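Local coordinates for Peptide/nickel transport system substrate-binding protein (Listeria monocytogenes serotype 1/2a, PDB 5KZT) that binds a peptide and probably delivers it to an ABC transporter for uptake, as other OppA-type solute-binding proteins do, at residues S271-K276 with P493-S498; A318-P323 with G341-Y346; Q304-T309 with R380-F385; V369-D374 with F420-W425. One frame throughout, in Å; residues are numbered along the deposited sequence.

Interaction 1 (S271-K276 with P493-S498)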
loop_
_atom_site.group_PDB
_atom_site.type_symbol
_atom_site.label_atom_id
_atom_site.label_comp_id
_atom_site.label_asym_id
_atom_site.label_seq_id
_atom_site.Cartn_x
_atom_site.Cartn_y
_atom_site.Cartn_z
ATOM N N SER A 271 -1.428 -4.268 -8.209
ATOM C CA SER A 271 -2.305 -3.631 -7.246
ATOM C C SER A 271 -3.722 -3.715 -7.775
ATOM O O SER A 271 -3.932 -3.744 -8.999
ATOM C CB SER A 271 -1.873 -2.184 -7.048
ATOM O OG SER A 271 -0.569 -2.162 -6.487
ATOM N N THR A 272 -4.682 -3.778 -6.853
ATOM C CA THR A 272 -6.094 -3.856 -7.194
ATOM C C THR A 272 -6.819 -2.642 -6.624
ATOM O O THR A 272 -6.650 -2.311 -5.440
ATOM C CB THR A 272 -6.703 -5.123 -6.597
ATOM O OG1 THR A 272 -5.997 -6.258 -7.121
ATOM C CG2 THR A 272 -8.201 -5.223 -6.933
ATOM N N PHE A 273 -7.603 -1.980 -7.475
ATOM C CA PHE A 273 -8.466 -0.891 -7.071
ATOM C C PHE A 273 -9.891 -1.418 -7.002
ATOM O O PHE A 273 -10.324 -2.184 -7.868
ATOM C CB PHE A 273 -8.342 0.290 -8.031
ATOM C CG PHE A 273 -7.266 1.253 -7.633
ATOM C CD1 PHE A 273 -5.931 0.938 -7.850
ATOM C CD2 PHE A 273 -7.578 2.419 -6.962
ATOM C CE1 PHE A 273 -4.923 1.807 -7.458
ATOM C CE2 PHE A 273 -6.579 3.296 -6.579
ATOM C CZ PHE A 273 -5.251 2.989 -6.819
ATOM N N TYR A 274 -10.587 -1.055 -5.933
ATOM C CA TYR A 274 -11.876 -1.633 -5.644
ATOM C C TYR A 274 -12.748 -0.606 -4.981
ATOM O O TYR A 274 -12.255 0.338 -4.364
ATOM C CB TYR A 274 -11.755 -2.877 -4.768
ATOM C CG TYR A 274 -10.914 -2.707 -3.518
ATOM C CD1 TYR A 274 -9.545 -2.949 -3.560
ATOM C CD2 TYR A 274 -11.478 -2.314 -2.301
ATOM C CE1 TYR A 274 -8.747 -2.810 -2.441
ATOM C CE2 TYR A 274 -10.681 -2.167 -1.162
ATOM C CZ TYR A 274 -9.317 -2.423 -1.245
ATOM O OH TYR A 274 -8.487 -2.286 -0.163
ATOM N N ILE A 275 -14.048 -0.832 -5.104
ATOM C CA ILE A 275 -15.052 -0.052 -4.398
ATOM C C ILE A 275 -15.197 -0.628 -2.988
ATOM O O ILE A 275 -15.468 -1.829 -2.833
ATOM C CB ILE A 275 -16.434 -0.121 -5.091
ATOM C CG1 ILE A 275 -16.350 0.273 -6.569
ATOM C CG2 ILE A 275 -17.452 0.741 -4.343
ATOM C CD1 ILE A 275 -16.011 1.714 -6.829
ATOM N N LYS A 276 -15.062 0.222 -1.975
ATOM C CA LYS A 276 -15.433 -0.124 -0.601
ATOM C C LYS A 276 -16.858 0.320 -0.255
ATOM O O LYS A 276 -17.242 1.459 -0.497
ATOM C CB LYS A 276 -14.451 0.512 0.376
ATOM C CG LYS A 276 -13.054 -0.074 0.304
ATOM C CD LYS A 276 -12.133 0.488 1.372
ATOM C CE LYS A 276 -12.409 -0.105 2.732
ATOM N NZ LYS A 276 -11.390 0.369 3.682
ATOM N N PRO A 493 -13.962 -5.294 -6.763
ATOM C CA PRO A 493 -12.807 -5.035 -7.625
ATOM C C PRO A 493 -13.205 -4.357 -8.945
ATOM O O PRO A 493 -14.186 -4.752 -9.570
ATOM C CB PRO A 493 -12.232 -6.420 -7.850
ATOM C CG PRO A 493 -12.560 -7.134 -6.571
ATOM C CD PRO A 493 -13.946 -6.668 -6.237
ATOM N N LEU A 494 -12.439 -3.341 -9.336
ATOM C CA LEU A 494 -12.726 -2.573 -10.538
ATOM C C LEU A 494 -11.629 -2.783 -11.564
ATOM O O LEU A 494 -11.927 -3.152 -12.691
ATOM C CB LEU A 494 -12.880 -1.085 -10.208
ATOM C CG LEU A 494 -14.239 -0.496 -10.586
ATOM C CD1 LEU A 494 -14.451 0.867 -9.960
ATOM C CD2 LEU A 494 -14.386 -0.434 -12.107
ATOM N N TYR A 495 -10.375 -2.544 -11.171
ATOM C CA TYR A 495 -9.227 -2.741 -12.068
ATOM C C TYR A 495 -7.940 -3.167 -11.392
ATOM O O TYR A 495 -7.731 -2.932 -10.199
ATOM C CB TYR A 495 -8.988 -1.485 -12.910
ATOM C CG TYR A 495 -8.515 -0.224 -12.179
ATOM C CD1 TYR A 495 -9.422 0.708 -11.678
ATOM C CD2 TYR A 495 -7.163 0.064 -12.053
ATOM C CE1 TYR A 495 -8.997 1.869 -11.058
ATOM C CE2 TYR A 495 -6.729 1.226 -11.437
ATOM C CZ TYR A 495 -7.641 2.125 -10.937
ATOM O OH TYR A 495 -7.203 3.285 -10.309
ATOM N N GLN A 496 -7.088 -3.798 -12.195
ATOM C CA GLN A 496 -5.743 -4.172 -11.802
ATOM C C GLN A 496 -4.858 -3.075 -12.357
ATOM O O GLN A 496 -4.865 -2.825 -13.575
ATOM C CB GLN A 496 -5.348 -5.505 -12.425
ATOM C CG GLN A 496 -6.325 -6.632 -12.161
ATOM C CD GLN A 496 -5.922 -7.903 -12.873
ATOM O OE1 GLN A 496 -4.852 -8.454 -12.583
ATOM N NE2 GLN A 496 -6.745 -8.359 -13.838
ATOM N N ARG A 497 -4.098 -2.419 -11.495
ATOM C CA ARG A 497 -3.467 -1.159 -11.874
ATOM C C ARG A 497 -2.139 -1.331 -12.600
ATOM O O ARG A 497 -1.269 -2.080 -12.159
ATOM C CB ARG A 497 -3.260 -0.293 -10.639
ATOM C CG ARG A 497 -3.090 1.189 -10.921
ATOM C CD ARG A 497 -1.713 1.695 -10.613
ATOM N NE ARG A 497 -1.425 1.921 -9.202
ATOM C CZ ARG A 497 -1.635 3.060 -8.511
ATOM N NH1 ARG A 497 -1.300 3.107 -7.231
ATOM N NH2 ARG A 497 -2.196 4.140 -9.050
ATOM N N SER A 498 -2.016 -0.642 -13.729
ATOM C CA SER A 498 -0.715 -0.298 -14.312
ATOM C C SER A 498 -0.619 1.222 -14.373
ATOM O O SER A 498 -1.641 1.911 -14.317
ATOM C CB SER A 498 -0.541 -0.912 -15.705
ATOM O OG SER A 498 -0.270 -2.305 -15.628
HETATM O O HOH W 1 -2.103 -4.805 -11.203
#
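Backbone bonds tie F273 to two consecutive residues of 493-498. F273 N donates to Y495 O over 2.9 Å. F273 O takes L494 N at 2.8 Å and, weakly, Y495 N at 3.3 Å. L494 and Y495 both face F273, which makes a classic beta bulge in this antiparallel pair. Beyond the bulge Y274 lies opposite P493. R497 N donates to S271 O at 2.8 Å. Water 1 lies near both S271 O and R497 O and can donate to either.

The aromatic contacts lie on the face shared by F273, Y495 and R497. The rings of F273 and Y495 are almost parallel, at 2°, but slid, with centroids 4.8 Å apart. F273 CB therefore sits over the Y495 face as a CH-pi contact, 3.6 Å from the centroid. Y495 OH comes over the F273 face. The R497 chain bends at chi3 (-78°). F273 CE1 lies over the guanidinium face, 3.7 Å from R497 CZ. The two planes are 70° apart, so the ring meets the guanidinium with its edge.

Toward the bound peptide, S271 OG bonds an acidic side chain, Y495 OH a basic side chain, and R497 NH2 the peptide backbone.

Interaction 2 (A318-P323 with G341-Y346)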
loop_
_atom_site.group_PDB
_atom_site.type_symbol
_atom_site.label_atom_id
_atom_site.label_comp_id
_atom_site.label_asym_id
_atom_site.label_seq_id
_atom_site.Cartn_x
_atom_site.Cartn_y
_atom_site.Cartn_z
ATOM N N ALA A 318 -10.655 -5.890 -13.273
ATOM C CA ALA A 318 -10.411 -6.847 -12.214
ATOM C C ALA A 318 -11.746 -7.462 -11.840
ATOM O O ALA A 318 -12.733 -6.739 -11.657
ATOM C CB ALA A 318 -9.811 -6.145 -11.012
ATOM N N ASN A 319 -11.769 -8.787 -11.747
ATOM C CA ASN A 319 -12.903 -9.547 -11.208
ATOM C C ASN A 319 -12.457 -10.426 -10.036
ATOM O O ASN A 319 -13.080 -11.455 -9.711
ATOM C CB ASN A 319 -13.504 -10.386 -12.317
ATOM C CG ASN A 319 -13.998 -9.543 -13.472
ATOM O OD1 ASN A 319 -13.465 -9.610 -14.576
ATOM N ND2 ASN A 319 -14.999 -8.743 -13.228
ATOM N N ASN A 320 -11.343 -10.013 -9.426
ATOM C CA ASN A 320 -10.745 -10.621 -8.259
ATOM C C ASN A 320 -10.087 -9.516 -7.434
ATOM O O ASN A 320 -9.571 -8.519 -7.976
ATOM C CB ASN A 320 -9.652 -11.606 -8.634
ATOM C CG ASN A 320 -10.149 -12.743 -9.500
ATOM O OD1 ASN A 320 -10.268 -12.592 -10.712
ATOM N ND2 ASN A 320 -10.444 -13.880 -8.878
ATOM N N LEU A 321 -10.060 -9.712 -6.127
ATOM C CA LEU A 321 -9.269 -8.882 -5.234
ATOM C C LEU A 321 -7.780 -9.124 -5.434
ATOM O O LEU A 321 -6.983 -8.172 -5.500
ATOM C CB LEU A 321 -9.642 -9.172 -3.781
ATOM C CG LEU A 321 -8.775 -8.497 -2.741
ATOM C CD1 LEU A 321 -8.771 -6.989 -2.932
ATOM C CD2 LEU A 321 -9.242 -8.903 -1.347
ATOM N N VAL A 322 -7.404 -10.398 -5.510
ATOM C CA VAL A 322 -6.019 -10.791 -5.733
ATOM C C VAL A 322 -5.709 -10.559 -7.216
ATOM O O VAL A 322 -6.480 -10.962 -8.068
ATOM C CB VAL A 322 -5.763 -12.255 -5.323
ATOM C CG1 VAL A 322 -4.356 -12.702 -5.723
ATOM C CG2 VAL A 322 -6.004 -12.436 -3.822
ATOM N N PRO A 323 -4.616 -9.839 -7.521
ATOM C CA PRO A 323 -4.305 -9.530 -8.908
ATOM C C PRO A 323 -3.786 -10.747 -9.683
ATOM O O PRO A 323 -3.172 -11.632 -9.094
ATOM C CB PRO A 323 -3.247 -8.432 -8.799
ATOM C CG PRO A 323 -2.623 -8.662 -7.478
ATOM C CD PRO A 323 -3.731 -9.117 -6.595
ATOM N N GLY A 341 -11.491 -18.200 -10.100
ATOM C CA GLY A 341 -12.438 -17.753 -11.114
ATOM C C GLY A 341 -12.838 -16.298 -10.968
ATOM O O GLY A 341 -12.393 -15.578 -10.037
ATOM N N LYS A 342 -13.694 -15.856 -11.879
ATOM C CA LYS A 342 -14.186 -14.482 -11.844
ATOM C C LYS A 342 -15.317 -14.348 -10.823
ATOM O O LYS A 342 -16.061 -15.289 -10.605
ATOM C CB LYS A 342 -14.646 -14.033 -13.225
ATOM C CG LYS A 342 -13.517 -13.928 -14.229
ATOM C CD LYS A 342 -14.061 -13.583 -15.603
ATOM C CE LYS A 342 -12.968 -13.303 -16.625
ATOM N NZ LYS A 342 -11.962 -14.405 -16.719
ATOM N N HIS A 343 -15.407 -13.170 -10.204
ATOM C CA HIS A 343 -16.489 -12.811 -9.302
ATOM C C HIS A 343 -17.067 -11.455 -9.664
ATOM O O HIS A 343 -16.334 -10.586 -10.142
ATOM C CB HIS A 343 -15.955 -12.748 -7.875
ATOM C CG HIS A 343 -15.198 -13.960 -7.478
ATOM N ND1 HIS A 343 -15.797 -15.043 -6.872
ATOM C CD2 HIS A 343 -13.894 -14.282 -7.629
ATOM C CE1 HIS A 343 -14.887 -15.975 -6.659
ATOM N NE2 HIS A 343 -13.726 -15.543 -7.116
ATOM N N LEU A 344 -18.372 -11.282 -9.430
ATOM C CA LEU A 344 -19.067 -9.993 -9.597
ATOM C C LEU A 344 -18.737 -9.302 -10.933
ATOM O O LEU A 344 -18.239 -8.165 -10.977
ATOM C CB LEU A 344 -18.754 -9.045 -8.428
ATOM C CG LEU A 344 -19.040 -9.584 -7.016
ATOM C CD1 LEU A 344 -18.446 -8.631 -5.975
ATOM C CD2 LEU A 344 -20.516 -9.809 -6.769
ATOM N N GLU A 345 -19.015 -10.022 -12.010
ATOM C CA GLU A 345 -18.830 -9.512 -13.361
ATOM C C GLU A 345 -19.898 -8.489 -13.722
ATOM O O GLU A 345 -21.066 -8.651 -13.373
ATOM C CB GLU A 345 -18.828 -10.662 -14.372
ATOM C CG GLU A 345 -17.638 -11.597 -14.198
ATOM C CD GLU A 345 -17.608 -12.717 -15.223
ATOM O OE1 GLU A 345 -17.240 -12.460 -16.379
ATOM O OE2 GLU A 345 -17.927 -13.863 -14.862
ATOM N N TYR A 346 -19.488 -7.446 -14.429
ATOM C CA TYR A 346 -20.405 -6.439 -14.961
ATOM C C TYR A 346 -21.627 -7.041 -15.643
ATOM O O TYR A 346 -21.490 -7.839 -16.571
ATOM C CB TYR A 346 -19.662 -5.563 -15.953
ATOM C CG TYR A 346 -20.527 -4.607 -16.754
ATOM C CD1 TYR A 346 -21.245 -3.586 -16.127
ATOM C CD2 TYR A 346 -20.608 -4.711 -18.144
ATOM C CE1 TYR A 346 -22.017 -2.700 -16.858
ATOM C CE2 TYR A 346 -21.370 -3.825 -18.880
ATOM C CZ TYR A 346 -22.070 -2.831 -18.242
ATOM O OH TYR A 346 -22.813 -1.962 -18.988
#
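N320 and H343 join two loops that flank helix 336-340. The first, 318-323, follows strand 316-317. The second, 341-346, leaves the helix at G341, which has positive phi (72°) and is the first residue to depart from helical geometry. The contact joins the chain before this short helix to the chain just after it.

From N320 CB, CG stands anti to the carbonyl carbon (chi1 -60°), and this swings the amide toward G341. CG comes to 3.7 Å from G341 O. N320 OD1, on the other branch, is also 3.7 Å from G341 O. ND2 makes the bond itself, donating to G341 O at 2.8 Å. The bond is bent, with an angle of 144° at the hydrogen, and G341 O lies somewhat out of the amide plane. ND2 also donates to E481 of helix 471-487, so this one nitrogen links the post-helix loop to a second helix.

The H343 ring stands nearly at right angles to the N320 amide and turns an edge to it. Its own nitrogens bond elsewhere, ND1 to T486 and NE2 to S340, which fixes the rotation of the ring. H343 N donates to N319 O at 2.9 Å. N319 CB packs on K342 CB. At the same ring edge, H343 CD2 lies 3.7 Å from N320 ND2 and 3.6 Å from N319 O.

Interaction 3 (Q304-T309 with R380-F385)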
loop_
_atom_site.group_PDB
_atom_site.type_symbol
_atom_site.label_atom_id
_atom_site.label_comp_id
_atom_site.label_asym_id
_atom_site.label_seq_id
_atom_site.Cartn_x
_atom_site.Cartn_y
_atom_site.Cartn_z
ATOM N N GLN A 304 -14.738 -2.646 -18.240
ATOM C CA GLN A 304 -13.940 -2.597 -19.464
ATOM C C GLN A 304 -13.888 -1.177 -19.995
ATOM O O GLN A 304 -12.807 -0.661 -20.300
ATOM C CB GLN A 304 -14.489 -3.559 -20.526
ATOM C CG GLN A 304 -13.603 -3.720 -21.762
ATOM C CD GLN A 304 -12.287 -4.364 -21.401
ATOM O OE1 GLN A 304 -12.272 -5.490 -20.900
ATOM N NE2 GLN A 304 -11.171 -3.649 -21.620
ATOM N N SER A 305 -15.055 -0.538 -20.076
ATOM C CA SER A 305 -15.158 0.826 -20.572
ATOM C C SER A 305 -14.393 1.783 -19.667
ATOM O O SER A 305 -13.683 2.657 -20.162
ATOM C CB SER A 305 -16.619 1.259 -20.672
ATOM O OG SER A 305 -16.704 2.570 -21.162
ATOM N N TYR A 306 -14.536 1.588 -18.353
ATOM C CA TYR A 306 -13.774 2.335 -17.358
ATOM C C TYR A 306 -12.284 2.358 -17.703
ATOM O O TYR A 306 -11.701 3.429 -17.863
ATOM C CB TYR A 306 -13.982 1.754 -15.947
ATOM C CG TYR A 306 -13.254 2.536 -14.895
ATOM C CD1 TYR A 306 -13.858 3.630 -14.283
ATOM C CD2 TYR A 306 -11.954 2.212 -14.525
ATOM C CE1 TYR A 306 -13.198 4.371 -13.324
ATOM C CE2 TYR A 306 -11.281 2.955 -13.569
ATOM C CZ TYR A 306 -11.915 4.033 -12.966
ATOM O OH TYR A 306 -11.268 4.779 -12.014
ATOM N N THR A 307 -11.671 1.185 -17.837
ATOM C CA THR A 307 -10.230 1.133 -18.112
ATOM C C THR A 307 -9.884 1.690 -19.490
ATOM O O THR A 307 -8.853 2.347 -19.636
ATOM C CB THR A 307 -9.638 -0.281 -17.994
ATOM O OG1 THR A 307 -10.265 -1.148 -18.934
ATOM C CG2 THR A 307 -9.842 -0.824 -16.614
ATOM N N ASP A 308 -10.747 1.430 -20.482
ATOM C CA ASP A 308 -10.566 1.943 -21.858
ATOM C C ASP A 308 -10.763 3.448 -22.001
ATOM O O ASP A 308 -10.365 4.019 -23.009
ATOM C CB ASP A 308 -11.578 1.306 -22.838
ATOM C CG ASP A 308 -11.331 -0.178 -23.111
ATOM O OD1 ASP A 308 -10.296 -0.736 -22.684
ATOM O OD2 ASP A 308 -12.211 -0.798 -23.768
ATOM N N THR A 309 -11.470 4.063 -21.060
ATOM C CA THR A 309 -11.856 5.469 -21.150
ATOM C C THR A 309 -11.096 6.315 -20.148
ATOM O O THR A 309 -10.505 7.325 -20.510
ATOM C CB THR A 309 -13.374 5.620 -20.887
ATOM O OG1 THR A 309 -14.080 4.786 -21.817
ATOM C CG2 THR A 309 -13.843 7.080 -21.030
ATOM N N ARG A 380 -10.981 12.705 -10.583
ATOM C CA ARG A 380 -12.214 13.434 -10.919
ATOM C C ARG A 380 -12.910 12.875 -12.193
ATOM O O ARG A 380 -14.116 12.719 -12.229
ATOM C CB ARG A 380 -11.886 14.924 -11.050
ATOM C CG ARG A 380 -13.015 15.849 -11.491
ATOM C CD ARG A 380 -12.497 17.278 -11.514
ATOM N NE ARG A 380 -13.375 18.206 -12.238
ATOM C CZ ARG A 380 -13.161 19.522 -12.359
ATOM N NH1 ARG A 380 -12.084 20.094 -11.814
ATOM N NH2 ARG A 380 -14.030 20.281 -13.034
ATOM N N LYS A 381 -12.136 12.577 -13.232
ATOM C CA LYS A 381 -12.639 11.855 -14.402
ATOM C C LYS A 381 -13.239 10.478 -14.031
ATOM O O LYS A 381 -14.315 10.087 -14.518
ATOM C CB LYS A 381 -11.506 11.666 -15.411
ATOM C CG LYS A 381 -11.953 11.137 -16.753
ATOM C CD LYS A 381 -10.760 10.841 -17.636
ATOM C CE LYS A 381 -11.215 10.254 -18.951
ATOM N NZ LYS A 381 -12.022 11.220 -19.744
ATOM N N SER A 382 -12.523 9.757 -13.172
ATOM C CA SER A 382 -12.952 8.462 -12.688
ATOM C C SER A 382 -14.297 8.551 -11.989
ATOM O O SER A 382 -15.218 7.810 -12.315
ATOM C CB SER A 382 -11.910 7.875 -11.734
ATOM O OG SER A 382 -12.439 6.810 -10.986
ATOM N N SER A 383 -14.389 9.466 -11.034
ATOM C CA SER A 383 -15.622 9.682 -10.270
ATOM C C SER A 383 -16.820 10.082 -11.134
ATOM O O SER A 383 -17.939 9.587 -10.920
ATOM C CB SER A 383 -15.380 10.730 -9.200
ATOM O OG SER A 383 -14.519 10.191 -8.202
ATOM N N GLU A 384 -16.589 10.981 -12.081
ATOM C CA GLU A 384 -17.648 11.393 -13.030
ATOM C C GLU A 384 -18.120 10.209 -13.901
ATOM O O GLU A 384 -19.317 10.067 -14.163
ATOM C CB GLU A 384 -17.199 12.607 -13.880
ATOM C CG GLU A 384 -17.406 13.960 -13.167
ATOM C CD GLU A 384 -16.598 15.140 -13.727
ATOM O OE1 GLU A 384 -17.008 16.301 -13.509
ATOM O OE2 GLU A 384 -15.536 14.940 -14.363
ATOM N N PHE A 385 -17.193 9.341 -14.305
ATOM C CA PHE A 385 -17.535 8.112 -15.042
ATOM C C PHE A 385 -18.401 7.157 -14.213
ATOM O O PHE A 385 -19.411 6.658 -14.695
ATOM C CB PHE A 385 -16.262 7.394 -15.517
ATOM C CG PHE A 385 -16.516 6.197 -16.398
ATOM C CD1 PHE A 385 -16.777 4.943 -15.841
ATOM C CD2 PHE A 385 -16.446 6.309 -17.787
ATOM C CE1 PHE A 385 -16.995 3.837 -16.646
ATOM C CE2 PHE A 385 -16.655 5.201 -18.595
ATOM C CZ PHE A 385 -16.942 3.968 -18.023
HETATM O O HOH W 2 -11.027 9.374 -22.304
#
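The rings of Y306 and F385 meet as an offset edge-to-face pair. The edge of Y306 points toward the face of F385, with centroids 5.6 Å apart and planes at 78°. Y306 CD1 and F385 CD1 are 3.6 Å apart. S305 OG lies at the edge of the F385 ring, in its plane and 3.4 Å from F385 CZ. S382 OG sits likewise at the edge of the Y306 ring. T309 approaches the F385 ring obliquely through CB. F385 CG is anti to the backbone N (chi1 -174°), which carries the ring between S305, Y306 and T309.

This is helix-helix packing within one lobe of the binding protein. Segments 304-309 and 380-385 run roughly antiparallel, at 150°, and their axes come within 11.0 Å. M422 of strand 420-425 touches both Y306 and S382.

S382 OG lies 2.6 Å from Y306 OH, a hydrogen bond in which either could donate, though the place of Y306 OH is less sure. A basic side chain of the bound peptide packs on S382. K381 CE comes to 3.4 Å from T309 O. Water 2 donates to T309 O and accepts a weak bond from K381 NZ.

Interaction 4 (V369-D374 with F420-W425)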
loop_
_atom_site.group_PDB
_atom_site.type_symbol
_atom_site.label_atom_id
_atom_site.label_comp_id
_atom_site.label_asym_id
_atom_site.label_seq_id
_atom_site.Cartn_x
_atom_site.Cartn_y
_atom_site.Cartn_z
ATOM N N VAL A 369 -26.213 8.673 -2.158
ATOM C CA VAL A 369 -24.978 8.301 -1.488
ATOM C C VAL A 369 -23.829 9.110 -2.044
ATOM O O VAL A 369 -23.856 9.514 -3.206
ATOM C CB VAL A 369 -24.656 6.788 -1.602
ATOM C CG1 VAL A 369 -25.558 5.987 -0.670
ATOM C CG2 VAL A 369 -24.739 6.294 -3.044
ATOM N N GLU A 370 -22.809 9.316 -1.204
ATOM C CA GLU A 370 -21.623 10.084 -1.565
ATOM C C GLU A 370 -20.468 9.130 -1.885
ATOM O O GLU A 370 -20.157 8.243 -1.085
ATOM C CB GLU A 370 -21.305 11.049 -0.419
ATOM C CG GLU A 370 -19.880 11.565 -0.239
ATOM C CD GLU A 370 -19.670 12.017 1.218
ATOM O OE1 GLU A 370 -19.065 11.257 2.075
ATOM O OE2 GLU A 370 -20.170 13.130 1.509
ATOM N N PHE A 371 -19.857 9.321 -3.057
ATOM C CA PHE A 371 -18.727 8.523 -3.504
ATOM C C PHE A 371 -17.433 9.300 -3.225
ATOM O O PHE A 371 -17.254 10.408 -3.748
ATOM C CB PHE A 371 -18.866 8.233 -4.998
ATOM C CG PHE A 371 -17.830 7.290 -5.522
ATOM C CD1 PHE A 371 -17.742 5.993 -5.034
ATOM C CD2 PHE A 371 -16.925 7.697 -6.493
ATOM C CE1 PHE A 371 -16.771 5.115 -5.510
ATOM C CE2 PHE A 371 -15.947 6.828 -6.967
ATOM C CZ PHE A 371 -15.871 5.531 -6.478
ATOM N N THR A 372 -16.540 8.727 -2.418
ATOM C CA THR A 372 -15.245 9.358 -2.147
ATOM C C THR A 372 -14.103 8.817 -3.027
ATOM O O THR A 372 -13.894 7.609 -3.127
ATOM C CB THR A 372 -14.855 9.243 -0.668
ATOM O OG1 THR A 372 -15.827 9.915 0.132
ATOM C CG2 THR A 372 -13.509 9.895 -0.397
ATOM N N SER A 373 -13.360 9.739 -3.642
ATOM C CA SER A 373 -12.111 9.431 -4.329
ATOM C C SER A 373 -11.092 10.574 -4.118
ATOM O O SER A 373 -11.327 11.491 -3.311
ATOM C CB SER A 373 -12.366 9.164 -5.817
ATOM O OG SER A 373 -11.242 8.499 -6.416
ATOM N N ASP A 374 -9.963 10.511 -4.818
ATOM C CA ASP A 374 -8.884 11.487 -4.644
ATOM C C ASP A 374 -9.125 12.752 -5.469
ATOM O O ASP A 374 -10.136 12.844 -6.167
ATOM C CB ASP A 374 -7.536 10.827 -4.956
ATOM C CG ASP A 374 -7.208 9.718 -3.976
ATOM O OD1 ASP A 374 -7.568 9.845 -2.777
ATOM O OD2 ASP A 374 -6.615 8.706 -4.390
ATOM N N PHE A 420 -19.334 5.158 0.307
ATOM C CA PHE A 420 -18.557 4.253 -0.511
ATOM C C PHE A 420 -17.427 5.028 -1.167
ATOM O O PHE A 420 -17.497 6.258 -1.264
ATOM C CB PHE A 420 -19.413 3.391 -1.466
ATOM C CG PHE A 420 -20.093 4.118 -2.615
ATOM C CD1 PHE A 420 -20.725 5.335 -2.464
ATOM C CD2 PHE A 420 -20.164 3.501 -3.860
ATOM C CE1 PHE A 420 -21.367 5.951 -3.540
ATOM C CE2 PHE A 420 -20.811 4.106 -4.936
ATOM C CZ PHE A 420 -21.416 5.331 -4.774
ATOM N N SER A 421 -16.385 4.308 -1.582
ATOM C CA SER A 421 -15.157 4.954 -2.009
ATOM C C SER A 421 -14.372 4.115 -2.984
ATOM O O SER A 421 -14.586 2.904 -3.094
ATOM C CB SER A 421 -14.280 5.245 -0.785
ATOM O OG SER A 421 -13.745 4.044 -0.216
ATOM N N MET A 422 -13.472 4.783 -3.690
ATOM C CA MET A 422 -12.526 4.136 -4.589
ATOM C C MET A 422 -11.270 3.932 -3.762
ATOM O O MET A 422 -10.652 4.909 -3.337
ATOM C CB MET A 422 -12.215 5.043 -5.768
ATOM C CG MET A 422 -11.129 4.516 -6.697
ATOM S SD MET A 422 -11.728 3.142 -7.709
ATOM C CE MET A 422 -12.641 4.062 -8.918
ATOM N N SER A 423 -10.898 2.688 -3.517
ATOM C CA SER A 423 -9.660 2.414 -2.774
ATOM C C SER A 423 -8.785 1.461 -3.520
ATOM O O SER A 423 -9.212 0.838 -4.466
ATOM C CB SER A 423 -9.982 1.879 -1.404
ATOM O OG SER A 423 -10.952 2.728 -0.774
ATOM N N GLY A 424 -7.535 1.372 -3.107
ATOM C CA GLY A 424 -6.621 0.430 -3.733
ATOM C C GLY A 424 -5.670 -0.175 -2.748
ATOM O O GLY A 424 -5.331 0.457 -1.733
ATOM N N TRP A 425 -5.224 -1.392 -3.063
ATOM C CA TRP A 425 -4.243 -2.072 -2.260
ATOM C C TRP A 425 -3.170 -2.639 -3.137
ATOM O O TRP A 425 -3.467 -3.323 -4.121
ATOM C CB TRP A 425 -4.892 -3.185 -1.445
ATOM C CG TRP A 425 -3.997 -3.753 -0.407
ATOM C CD1 TRP A 425 -3.340 -4.951 -0.453
ATOM C CD2 TRP A 425 -3.674 -3.168 0.843
ATOM N NE1 TRP A 425 -2.617 -5.143 0.696
ATOM C CE2 TRP A 425 -2.809 -4.069 1.517
ATOM C CE3 TRP A 425 -4.033 -1.971 1.473
ATOM C CZ2 TRP A 425 -2.296 -3.807 2.793
ATOM C CZ3 TRP A 425 -3.520 -1.701 2.736
ATOM C CH2 TRP A 425 -2.664 -2.623 3.386
HETATM O O HOH W 3 -9.517 6.984 -5.046
#
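F371 and F420 form the apolar centre, an edge-to-face pair with centroids 4.8 Å apart and planes at 61°. F371 CD1 sits over the middle of the F420 face, 3.6 Å from F420 CE2. F420 CG lies between its backbone N and carbonyl carbon (chi1 69°), which turns its face to F371 CD1. V369 CG2 packs on F420 CE1 at 3.4 Å. F371 CZ touches M422 CB. I275 of strand 264-277 packs on both rings, and I386 of helix 377-393 on F371 and M422.

The backbones are neighbouring parallel strands, with F371 beside F420 and T372 beside S421. Between them run helix 377-393, strand 397-404 and helix 406-414: two successive beta-alpha-beta units, with strand 367-374 between the other two strands. T372 N donates to F420 O at 2.9 Å, and M422 N to T372 O likewise. F420 N reaches E370 O only weakly.

At the polar edge water 3 donates to M422 O at 2.9 Å and also hydrogen-bonds S373 OG. Its bond to D374 OD2, which also bonds the bound peptide's backbone, is weak.

Interactions 1 and 4 share one sheet, where strand 264-277 lies between strands 491-503 and 420-425. Y274 N meets S423 O at 2.8 Å, and T272 O meets W425 N at 2.9 Å. Interaction 2 borders interaction 1, with T272 OG1 2.7 Å from L321 O and L494 O 3.1 Å from A318 N. The helices of interaction 3 pack beside this sheet: Y306 CE2 lies 3.5 Å from Y495 CD1, and S382 OG 3.4 Å from M422 CE. Interactions 1, 3 and 4 all reach the bound peptide. Interaction 2 touches neither interaction 3 nor interaction 4; its centre is about 18 Å from each of theirs.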